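PDB 3PE7: oligogalacturonate lyase from Yersinia enterocolitica subsp. enterocolitica, which cleaves short pectin-derived oligogalacturonates in the cytoplasm by beta-elimination, folding as a seven-bladed beta-propeller that carries a manganese site. Local coordinates for residues 244-249 and 288-293. Sequence-based numbering, arbitrary orientation.
Sequences FWVPDG and LMSNYD
Phe244 lays its ring against the backbone of Leu288 and Met289, a worked example of how neighbouring blades of a beta-propeller pack through the loops and ends of their innermost strands. Strand 238-245 opens one four-stranded antiparallel sheet and strand 287-290 opens the next, and the two segments run in nearly the same direction. Leu288 follows the manganese ligand His287, yet its side chain stays about 11 Å from the manganese ion. The tight part is built on the phenyl ring. Met289 CA makes a CH-pi contact over one face, 4.1 Å from the ring centroid. Met289 SD approaches obliquely in a Met-aromatic contact. Leu288 CD2 and Ser290 OG lie at the ring's edge, in its plane. With CG lying between the backbone N and the carbonyl carbon (chi1 68°), the ring lies along Leu288 to Ser290. Val253 of strand 252-258 adds to this buried packing.

In the type I turn from Val246 to Gly249, Pro247 CD closes on Ser290 OG at 3.2 Å. That hydroxyl donates to a lone pair of Asn291 O, 2.8 Å from OG. Val246 CG1 reaches Tyr292 O at 3.5 Å.

The looser, open side belongs to Tyr292 and Asp293, with Asp248 partly exposed. Asp248 N gives Tyr292 O a weak hydrogen bond, bent to 128° at the hydrogen, and Asp248 CB makes a CH-pi contact over one face of the Tyr292 ring, whose hydroxyl bonds to Tyr198. Ser250 and Ser295 hold OD1 of Asp248 and OD2 of Asp293, respectively. Because Ser290 spends its hydroxyl within its own segment, the inner half relies on shape, ring and proline packing on backbone and hydroxyl as well as on Leu288 and Met289; the outer half depends on one weak bond and a water donating to both Asp248 OD2 and Asp293 O.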
loop_
_atom_site.group_PDB
_atom_site.type_symbol
_atom_site.label_atom_id
_atom_site.label_comp_id
_atom_site.label_asym_id
_atom_site.label_seq_id
_atom_site.Cartn_x
_atom_site.Cartn_y
_atom_site.Cartn_z
ATOM N N PHE A 244 -1.106 8.691 4.298
ATOM C CA PHE A 244 -0.192 7.667 4.786
ATOM C C PHE A 244 0.640 8.241 5.931
ATOM O O PHE A 244 0.793 9.463 6.044
ATOM C CB PHE A 244 0.720 7.097 3.681
ATOM C CG PHE A 244 1.732 8.073 3.139
ATOM C CD1 PHE A 244 3.069 8.032 3.573
ATOM C CD2 PHE A 244 1.365 9.031 2.196
ATOM C CE1 PHE A 244 4.017 8.936 3.060
ATOM C CE2 PHE A 244 2.292 9.920 1.668
ATOM C CZ PHE A 244 3.631 9.875 2.099
ATOM N N TRP A 245 1.138 7.358 6.793
ATOM C CA TRP A 245 2.112 7.738 7.810
ATOM C C TRP A 245 3.507 7.812 7.198
ATOM O O TRP A 245 3.949 6.867 6.536
ATOM C CB TRP A 245 2.166 6.699 8.944
ATOM C CG TRP A 245 0.975 6.718 9.896
ATOM C CD1 TRP A 245 0.037 5.717 10.062
ATOM C CD2 TRP A 245 0.607 7.767 10.788
ATOM N NE1 TRP A 245 -0.882 6.088 11.025
ATOM C CE2 TRP A 245 -0.566 7.348 11.470
ATOM C CE3 TRP A 245 1.158 9.022 11.089
ATOM C CZ2 TRP A 245 -1.186 8.135 12.445
ATOM C CZ3 TRP A 245 0.538 9.816 12.063
ATOM C CH2 TRP A 245 -0.635 9.371 12.717
ATOM N N VAL A 246 4.220 8.911 7.446
ATOM C CA VAL A 246 5.683 8.864 7.237
ATOM C C VAL A 246 6.180 7.687 8.086
ATOM O O VAL A 246 5.734 7.522 9.220
ATOM C CB VAL A 246 6.374 10.175 7.672
ATOM C CG1 VAL A 246 7.869 10.162 7.287
ATOM C CG2 VAL A 246 5.696 11.375 7.019
ATOM N N PRO A 247 7.071 6.844 7.534
ATOM C CA PRO A 247 7.444 5.600 8.252
ATOM C C PRO A 247 8.089 5.803 9.606
ATOM O O PRO A 247 8.016 4.898 10.431
ATOM C CB PRO A 247 8.398 4.891 7.285
ATOM C CG PRO A 247 7.942 5.356 5.909
ATOM C CD PRO A 247 7.490 6.818 6.122
ATOM N N ASP A 248 8.679 6.968 9.841
ATOM C CA ASP A 248 9.202 7.275 11.191
ATOM C C ASP A 248 8.111 7.716 12.174
ATOM O O ASP A 248 8.395 7.907 13.355
ATOM C CB ASP A 248 10.367 8.278 11.136
ATOM C CG ASP A 248 9.941 9.690 10.711
ATOM O OD1 ASP A 248 8.740 9.963 10.466
ATOM O OD2 ASP A 248 10.855 10.548 10.641
ATOM N N GLY A 249 6.880 7.884 11.689
ATOM C CA GLY A 249 5.745 8.271 12.536
ATOM C C GLY A 249 5.696 9.745 12.914
ATOM O O GLY A 249 4.938 10.134 13.816
ATOM N N LEU A 288 0.840 8.216 -3.286
ATOM C CA LEU A 288 1.984 8.949 -2.750
ATOM C C LEU A 288 2.647 8.125 -1.648
ATOM O O LEU A 288 1.967 7.460 -0.848
ATOM C CB LEU A 288 1.524 10.306 -2.205
ATOM C CG LEU A 288 2.596 11.335 -1.824
ATOM C CD1 LEU A 288 3.493 11.704 -3.035
ATOM C CD2 LEU A 288 1.917 12.575 -1.254
ATOM N N MET A 289 3.973 8.155 -1.613
ATOM C CA MET A 289 4.721 7.441 -0.582
ATOM C C MET A 289 6.021 8.185 -0.288
ATOM O O MET A 289 6.523 8.928 -1.140
ATOM C CB MET A 289 5.005 5.998 -1.054
ATOM C CG MET A 289 5.620 5.065 -0.015
ATOM S SD MET A 289 4.871 5.199 1.627
ATOM C CE MET A 289 5.961 4.116 2.554
ATOM N N SER A 290 6.546 7.999 0.923
ATOM C CA SER A 290 7.825 8.627 1.287
ATOM C C SER A 290 8.910 7.614 1.664
ATOM O O SER A 290 8.635 6.424 1.833
ATOM C CB SER A 290 7.613 9.613 2.447
ATOM O OG SER A 290 7.462 8.926 3.683
ATOM N N ASN A 291 10.144 8.107 1.784
ATOM C CA ASN A 291 11.221 7.363 2.421
ATOM C C ASN A 291 11.046 7.466 3.945
ATOM O O ASN A 291 10.048 8.006 4.419
ATOM C CB ASN A 291 12.591 7.876 1.964
ATOM C CG ASN A 291 12.891 9.298 2.426
ATOM O OD1 ASN A 291 12.025 10.021 2.891
ATOM N ND2 ASN A 291 14.168 9.704 2.277
ATOM N N TYR A 292 12.005 6.947 4.700
ATOM C CA TYR A 292 11.784 6.756 6.144
ATOM C C TYR A 292 11.463 8.032 6.920
ATOM O O TYR A 292 10.562 8.032 7.769
ATOM C CB TYR A 292 12.982 6.025 6.747
ATOM C CG TYR A 292 12.800 5.579 8.183
ATOM C CD1 TYR A 292 12.026 4.478 8.494
ATOM C CD2 TYR A 292 13.413 6.268 9.225
ATOM C CE1 TYR A 292 11.884 4.048 9.827
ATOM C CE2 TYR A 292 13.266 5.857 10.560
ATOM C CZ TYR A 292 12.496 4.758 10.840
ATOM O OH TYR A 292 12.367 4.346 12.146
ATOM N N ASP A 293 12.177 9.123 6.629
ATOM C CA ASP A 293 11.994 10.370 7.388
ATOM C C ASP A 293 11.199 11.436 6.645
ATOM O O ASP A 293 11.107 12.563 7.106
ATOM C CB ASP A 293 13.366 10.925 7.860
ATOM C CG ASP A 293 14.211 11.470 6.711
ATOM O OD1 ASP A 293 15.155 12.265 6.983
ATOM O OD2 ASP A 293 13.943 11.121 5.534
HETATM O O HOH W 1 10.936 13.071 9.967
#